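PDB 4Q5W: maternal protein tudor from Drosophila melanogaster, which is required for germ-cell formation and may act in the Piwi-interacting RNA pathway, seen here as its ninth extended Tudor domain, a module that recognises methylated protein ligands. Local coordinates for residues P105-I117 with F144-L156. Numbering follows the deposited sequence. Where two conformers were deposited one is given.
Sequences PVAEICSMEPSAI and FVNKSASPPVVRL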
ATOM      1  N   PRO A 105      -1.900  -2.460 -11.982  1.00 11.35           N
ATOM      2  CA  PRO A 105      -1.835  -2.720 -10.540  1.00 10.09           C
ATOM      3  C   PRO A 105      -3.191  -2.469  -9.898  1.00 10.54           C
ATOM      4  O   PRO A 105      -3.886  -1.515 -10.252  1.00 13.38           O
ATOM      5  CB  PRO A 105      -0.828  -1.676 -10.037  1.00 14.35           C
ATOM      6  CG  PRO A 105      -0.015  -1.316 -11.212  1.00 14.99           C
ATOM      7  CD  PRO A 105      -0.926  -1.435 -12.402  1.00 14.41           C
ATOM      8  N   VAL A 106      -3.556  -3.319  -8.952  1.00  9.69           N
ATOM      9  CA  VAL A 106      -4.866  -3.234  -8.316  1.00 11.44           C
ATOM     10  C   VAL A 106      -4.957  -1.971  -7.459  1.00 14.52           C
ATOM     11  O   VAL A 106      -5.852  -1.138  -7.660  1.00 11.49           O
ATOM     12  CB  VAL A 106      -5.127  -4.486  -7.486  1.00 12.10           C
ATOM     13  CG1 VAL A 106      -6.387  -4.328  -6.636  1.00 10.94           C
ATOM     14  CG2 VAL A 106      -5.250  -5.693  -8.410  1.00 12.32           C
ATOM     15  N   ALA A 107      -4.006  -1.810  -6.542  1.00 13.72           N
ATOM     16  CA  ALA A 107      -3.953  -0.620  -5.682  1.00 14.81           C
ATOM     17  C   ALA A 107      -3.778   0.680  -6.459  1.00 19.82           C
ATOM     18  O   ALA A 107      -2.999   0.751  -7.418  1.00 18.96           O
ATOM     19  CB  ALA A 107      -2.837  -0.751  -4.653  1.00 14.71           C
ATOM     20  N   GLU A 108      -4.504   1.712  -6.033  1.00 11.75           N
ATOM     21  CA  GLU A 108      -4.343   3.047  -6.584  1.00 14.67           C
ATOM     22  C   GLU A 108      -3.793   3.936  -5.481  1.00 17.91           C
ATOM     23  O   GLU A 108      -4.033   3.684  -4.304  1.00 18.16           O
ATOM     24  CB  GLU A 108      -5.678   3.590  -7.086  1.00 19.11           C
ATOM     25  CG  GLU A 108      -6.276   2.753  -8.195  1.00 25.84           C
ATOM     26  CD  GLU A 108      -7.703   3.141  -8.534  1.00 31.25           C
ATOM     27  OE1 GLU A 108      -8.400   2.307  -9.144  1.00 33.94           O
ATOM     28  OE2 GLU A 108      -8.129   4.270  -8.194  1.00 30.56           O
ATOM     29  N   ILE A 109      -3.049   4.968  -5.855  1.00 18.30           N
ATOM     30  CA  ILE A 109      -2.479   5.873  -4.868  1.00 14.79           C
ATOM     31  C   ILE A 109      -3.333   7.127  -4.687  1.00 12.66           C
ATOM     32  O   ILE A 109      -3.746   7.765  -5.660  1.00 14.59           O
ATOM     33  CB  ILE A 109      -1.068   6.312  -5.268  1.00 12.64           C
ATOM     34  CG1 ILE A 109      -0.161   5.097  -5.457  1.00 17.30           C
ATOM     35  CG2 ILE A 109      -0.489   7.260  -4.226  1.00 17.38           C
ATOM     36  CD1 ILE A 109       1.209   5.446  -6.022  1.00 18.81           C
ATOM     37  N   CYS A 110      -3.610   7.467  -3.433  1.00 13.69           N
ATOM     38  CA  CYS A 110      -4.325   8.697  -3.112  0.70 10.94           C
ATOM     39  C   CYS A 110      -3.611   9.440  -2.000  1.00 11.70           C
ATOM     40  O   CYS A 110      -2.699   8.904  -1.373  1.00 12.20           O
ATOM     41  CB  CYS A 110      -5.750   8.384  -2.674  0.70 11.92           C
ATOM     42  SG  CYS A 110      -6.705   7.564  -3.952  0.70 18.42           S
ATOM     43  N   SER A 111      -4.046  10.669  -1.746  1.00 12.87           N
ATOM     44  CA  SER A 111      -3.438  11.508  -0.725  1.00 13.35           C
ATOM     45  C   SER A 111      -4.503  12.072   0.202  1.00 12.12           C
ATOM     46  O   SER A 111      -5.560  12.481  -0.256  1.00 15.51           O
ATOM     47  CB  SER A 111      -2.701  12.666  -1.395  1.00 16.45           C
ATOM     48  OG  SER A 111      -2.259  13.623  -0.437  1.00 16.96           O
ATOM     49  N   MET A 112      -4.227  12.106   1.502  1.00 11.51           N
ATOM     50  CA  MET A 112      -5.084  12.868   2.397  1.00 10.27           C
ATOM     51  C   MET A 112      -4.785  14.341   2.177  1.00 15.09           C
ATOM     52  O   MET A 112      -3.801  14.700   1.520  1.00 13.96           O
ATOM     53  CB  MET A 112      -4.834  12.494   3.864  1.00 13.17           C
ATOM     54  CG  MET A 112      -4.883  11.000   4.126  1.00 22.11           C
ATOM     55  SD  MET A 112      -4.547  10.582   5.847  1.00 27.18           S
ATOM     56  CE  MET A 112      -6.072  11.185   6.520  1.00 14.14           C
ATOM     57  N   GLU A 113      -5.654  15.189   2.707  1.00 11.83           N
ATOM     58  CA  GLU A 113      -5.418  16.618   2.747  1.00 13.09           C
ATOM     59  C   GLU A 113      -4.106  16.890   3.498  1.00 13.26           C
ATOM     60  O   GLU A 113      -3.676  16.067   4.309  1.00 11.40           O
ATOM     61  CB  GLU A 113      -6.607  17.297   3.420  1.00 14.92           C
ATOM     62  CG  GLU A 113      -7.899  17.154   2.609  1.00 16.40           C
ATOM     63  CD  GLU A 113      -9.136  17.391   3.443  1.00 17.35           C
ATOM     64  OE1 GLU A 113      -9.531  16.463   4.191  1.00 18.35           O
ATOM     65  OE2 GLU A 113      -9.706  18.496   3.345  1.00 20.60           O
ATOM     66  N   PRO A 114      -3.439  18.015   3.184  1.00 16.54           N
ATOM     67  CA  PRO A 114      -2.161  18.350   3.818  1.00 16.22           C
ATOM     68  C   PRO A 114      -2.333  18.926   5.213  1.00 19.38           C
ATOM     69  O   PRO A 114      -3.345  19.568   5.501  1.00 13.34           O
ATOM     70  CB  PRO A 114      -1.592  19.433   2.894  1.00 17.77           C
ATOM     71  CG  PRO A 114      -2.775  20.084   2.324  1.00 21.71           C
ATOM     72  CD  PRO A 114      -3.774  18.970   2.115  1.00 20.08           C
ATOM     73  N   SER A 115      -1.348  18.704   6.074  1.00 15.10           N
ATOM     74  CA  SER A 115      -1.349  19.330   7.392  1.00 13.60           C
ATOM     75  C   SER A 115       0.069  19.461   7.919  1.00 16.68           C
ATOM     76  O   SER A 115       0.831  18.491   7.914  1.00 14.21           O
ATOM     77  CB  SER A 115      -2.185  18.518   8.381  1.00 17.59           C
ATOM     78  OG  SER A 115      -2.046  19.040   9.693  1.00 17.71           O
ATOM     79  N   ALA A 116       0.431  20.658   8.375  1.00 18.40           N
ATOM     80  CA  ALA A 116       1.755  20.859   8.952  1.00 17.61           C
ATOM     81  C   ALA A 116       1.991  19.966  10.176  1.00 17.61           C
ATOM     82  O   ALA A 116       3.133  19.657  10.515  1.00 15.21           O
ATOM     83  CB  ALA A 116       1.972  22.330   9.306  1.00 19.60           C
ATOM     84  N   ILE A 117       0.913  19.548  10.831  1.00 17.06           N
ATOM     85  CA  ILE A 117       1.028  18.628  11.949  1.00 12.22           C
ATOM     86  C   ILE A 117       1.642  17.322  11.461  1.00 14.98           C
ATOM     87  O   ILE A 117       2.511  16.748  12.115  1.00 15.52           O
ATOM     88  CB  ILE A 117      -0.344  18.364  12.614  1.00 14.10           C
ATOM     89  CG1 ILE A 117      -0.897  19.672  13.195  1.00 13.80           C
ATOM     90  CG2 ILE A 117      -0.206  17.312  13.707  1.00 16.45           C
ATOM     91  CD1 ILE A 117      -2.335  19.569  13.704  1.00 14.34           C
ATOM     92  N   PHE A 144     -13.780  11.954  -2.736  1.00 20.07           N
ATOM     93  CA  PHE A 144     -12.764  12.711  -3.471  1.00 21.95           C
ATOM     94  C   PHE A 144     -12.845  14.224  -3.306  1.00 19.13           C
ATOM     95  O   PHE A 144     -13.863  14.843  -3.593  1.00 23.27           O
ATOM     96  CB  PHE A 144     -12.750  12.321  -4.952  1.00 23.14           C
ATOM     97  CG  PHE A 144     -12.166  10.963  -5.196  1.00 23.34           C
ATOM     98  CD1 PHE A 144     -10.815  10.814  -5.423  1.00 26.32           C
ATOM     99  CD2 PHE A 144     -12.962   9.834  -5.158  1.00 24.17           C
ATOM    100  CE1 PHE A 144     -10.265   9.565  -5.622  1.00 30.27           C
ATOM    101  CE2 PHE A 144     -12.417   8.583  -5.355  1.00 23.63           C
ATOM    102  CZ  PHE A 144     -11.071   8.451  -5.586  1.00 27.59           C
ATOM    103  N   VAL A 145     -11.747  14.815  -2.842  1.00 19.50           N
ATOM    104  CA  VAL A 145     -11.649  16.262  -2.710  1.00 22.94           C
ATOM    105  C   VAL A 145     -11.164  16.867  -4.015  1.00 24.56           C
ATOM    106  O   VAL A 145     -11.715  17.858  -4.495  1.00 28.29           O
ATOM    107  CB  VAL A 145     -10.659  16.668  -1.607  1.00 23.91           C
ATOM    108  CG1 VAL A 145     -10.643  18.187  -1.439  1.00 27.64           C
ATOM    109  CG2 VAL A 145     -10.999  15.972  -0.291  1.00 28.03           C
ATOM    110  N   ASN A 146     -10.123  16.270  -4.586  1.00 22.17           N
ATOM    111  CA  ASN A 146      -9.548  16.759  -5.835  1.00 27.31           C
ATOM    112  C   ASN A 146      -9.094  15.598  -6.702  1.00 26.80           C
ATOM    113  O   ASN A 146      -8.012  15.051  -6.498  1.00 25.83           O
ATOM    114  CB  ASN A 146      -8.360  17.683  -5.548  1.00 32.29           C
ATOM    115  CG  ASN A 146      -7.788  18.330  -6.811  1.00 36.45           C
ATOM    116  OD1 ASN A 146      -8.127  17.959  -7.939  1.00 31.35           O
ATOM    117  ND2 ASN A 146      -6.903  19.298  -6.617  1.00 40.24           N
ATOM    118  N   LYS A 147      -9.915  15.231  -7.682  1.00 27.65           N
ATOM    119  CA  LYS A 147      -9.595  14.109  -8.557  1.00 32.96           C
ATOM    120  C   LYS A 147      -8.468  14.409  -9.545  1.00 35.76           C
ATOM    121  O   LYS A 147      -7.768  13.497  -9.987  1.00 39.54           O
ATOM    122  CB  LYS A 147     -10.844  13.646  -9.311  1.00 36.37           C
ATOM    123  CG  LYS A 147     -11.899  13.013  -8.425  1.00 34.03           C
ATOM    124  CD  LYS A 147     -13.064  12.475  -9.245  1.00 38.48           C
ATOM    125  CE  LYS A 147     -14.129  11.863  -8.346  1.00 42.25           C
ATOM    126  NZ  LYS A 147     -15.239  11.249  -9.126  1.00 48.96           N
ATOM    127  N   SER A 148      -8.289  15.680  -9.885  1.00 35.08           N
ATOM    128  CA  SER A 148      -7.305  16.057 -10.901  1.00 40.21           C
ATOM    129  C   SER A 148      -5.885  16.135 -10.349  1.00 37.88           C
ATOM    130  O   SER A 148      -4.922  16.236 -11.110  1.00 33.24           O
ATOM    131  CB  SER A 148      -7.682  17.390 -11.551  1.00 46.16           C
ATOM    132  OG  SER A 148      -7.471  18.474 -10.662  1.00 50.32           O
ATOM    133  N   ALA A 149      -5.762  16.095  -9.026  1.00 36.28           N
ATOM    134  CA  ALA A 149      -4.453  16.104  -8.384  1.00 34.69           C
ATOM    135  C   ALA A 149      -3.746  14.765  -8.540  1.00 30.93           C
ATOM    136  O   ALA A 149      -4.376  13.742  -8.825  1.00 29.15           O
ATOM    137  CB  ALA A 149      -4.586  16.464  -6.914  1.00 34.53           C
ATOM    138  N   SER A 150      -2.430  14.775  -8.350  1.00 24.98           N
ATOM    139  CA  SER A 150      -1.633  13.566  -8.459  1.00 26.83           C
ATOM    140  C   SER A 150      -0.661  13.446  -7.281  1.00 28.56           C
ATOM    141  O   SER A 150       0.366  14.130  -7.243  1.00 26.48           O
ATOM    142  CB  SER A 150      -0.868  13.540  -9.779  1.00 33.25           C
ATOM    143  OG  SER A 150      -0.161  12.319  -9.918  1.00 38.09           O
ATOM    144  N   PRO A 151      -0.980  12.573  -6.311  1.00 24.67           N
ATOM    145  CA  PRO A 151      -2.167  11.708  -6.265  1.00 21.87           C
ATOM    146  C   PRO A 151      -3.438  12.511  -6.000  1.00 18.26           C
ATOM    147  O   PRO A 151      -3.349  13.644  -5.521  1.00 17.42           O
ATOM    148  CB  PRO A 151      -1.880  10.786  -5.068  1.00 21.25           C
ATOM    149  CG  PRO A 151      -0.398  10.924  -4.801  1.00 24.47           C
ATOM    150  CD  PRO A 151      -0.089  12.336  -5.165  1.00 20.49           C
ATOM    151  N   PRO A 152      -4.608  11.937  -6.324  1.00 17.51           N
ATOM    152  CA  PRO A 152      -5.876  12.600  -6.030  1.00 15.50           C
ATOM    153  C   PRO A 152      -6.030  12.768  -4.527  1.00 18.69           C
ATOM    154  O   PRO A 152      -5.608  11.891  -3.780  1.00 16.03           O
ATOM    155  CB  PRO A 152      -6.920  11.606  -6.552  1.00 20.85           C
ATOM    156  CG  PRO A 152      -6.200  10.745  -7.503  1.00 27.50           C
ATOM    157  CD  PRO A 152      -4.802  10.654  -7.023  1.00 20.69           C
ATOM    158  N   VAL A 153      -6.600  13.888  -4.098  1.00 16.70           N
ATOM    159  CA  VAL A 153      -6.797  14.145  -2.681  1.00 17.65           C
ATOM    160  C   VAL A 153      -8.161  13.633  -2.226  1.00 16.92           C
ATOM    161  O   VAL A 153      -9.166  13.875  -2.894  1.00 21.27           O
ATOM    162  CB  VAL A 153      -6.670  15.640  -2.370  1.00 20.91           C
ATOM    163  CG1 VAL A 153      -6.853  15.887  -0.886  1.00 19.30           C
ATOM    164  CG2 VAL A 153      -5.313  16.156  -2.842  1.00 21.51           C
ATOM    165  N   VAL A 154      -8.187  12.930  -1.094  1.00 11.83           N
ATOM    166  CA  VAL A 154      -9.404  12.280  -0.618  1.00 18.63           C
ATOM    167  C   VAL A 154      -9.634  12.507   0.866  1.00 16.61           C
ATOM    168  O   VAL A 154      -8.708  12.875   1.602  1.00 19.95           O
ATOM    169  CB  VAL A 154      -9.324  10.759  -0.805  1.00 14.81           C
ATOM    170  CG1 VAL A 154      -9.226  10.394  -2.288  1.00 16.20           C
ATOM    171  CG2 VAL A 154      -8.154  10.208  -0.022  1.00 13.76           C
ATOM    172  N   ARG A 155     -10.878  12.293   1.291  1.00 15.07           N
ATOM    173  CA  ARG A 155     -11.230  12.232   2.704  1.00 14.01           C
ATOM    174  C   ARG A 155     -11.541  10.794   3.058  1.00 14.30           C
ATOM    175  O   ARG A 155     -12.322  10.146   2.365  1.00 20.36           O
ATOM    176  CB  ARG A 155     -12.465  13.069   3.003  1.00 15.81           C
ATOM    177  CG  ARG A 155     -12.233  14.554   3.012  1.00 23.35           C
ATOM    178  CD  ARG A 155     -13.466  15.257   3.533  1.00 27.76           C
ATOM    179  NE  ARG A 155     -13.516  16.623   3.042  1.00 40.24           N
ATOM    180  CZ  ARG A 155     -14.073  16.960   1.885  1.00 47.07           C
ATOM    181  NH1 ARG A 155     -14.628  16.029   1.124  1.00 45.21           N
ATOM    182  NH2 ARG A 155     -14.079  18.226   1.493  1.00 53.81           N
ATOM    183  N   LEU A 156     -10.942  10.296   4.133  1.00 13.59           N
ATOM    184  CA  LEU A 156     -11.130   8.905   4.529  1.00 12.20           C
ATOM    185  C   LEU A 156     -11.904   8.809   5.835  1.00 11.42           C
ATOM    186  O   LEU A 156     -11.630   9.547   6.780  1.00 15.95           O
ATOM    187  CB  LEU A 156      -9.774   8.216   4.700  1.00 13.66           C
ATOM    188  CG  LEU A 156      -8.820   8.304   3.505  1.00 14.22           C
ATOM    189  CD1 LEU A 156      -7.453   7.770   3.895  1.00 15.87           C
ATOM    190  CD2 LEU A 156      -9.377   7.538   2.321  1.00 17.12           C
TER
HETATM  191  O   HOH W   1      -8.200  14.164   3.882  1.00 15.32           O
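In the SN-like part of this extended Tudor domain, strands 108-112 and 153-156 form a parallel bridge at Ser-111 and Val-153, though the short segments cross at 72°. Ser-111 uses both backbone polar atoms: its N donates to Pro-152 O (2.8 Å), and its O accepts from Val-154 N, also at 2.8 Å. Val-153 CA adds a C-H...O contact to that same oxygen. Further along, the strands diverge, and one water bridges them, accepting from Glu-113 N and donating to Glu-113 OE1 and Val-154 O.

Side chains fill in around this. The ring of Pro-151, which follows a cis peptide, sets CG against Ile-109 CG2 at 3.7 Å. With CG1 anti to its carbonyl carbon (chi1 -63°), Val-154 turns both methyls to Cys-110, CG1 and CG2 each 4.0 Å from Cys-110 CB, and CG2 also reaches Ser-111 O. Cutting the side chain back to an alanine would probably open a gap beside Cys-110 CB and strip cover from Ser-111 O. Glu-113 OE1 rests on Arg-155 CG (3.5 Å), its carboxylate nearly perpendicular to the guanidinium, whose salt bridge goes to Glu-143.

In the sheet, strand 108-112 lies between 16-21 (antiparallel) and 153-158 (parallel), while Met-112 and Glu-113 also touch helix 166-182.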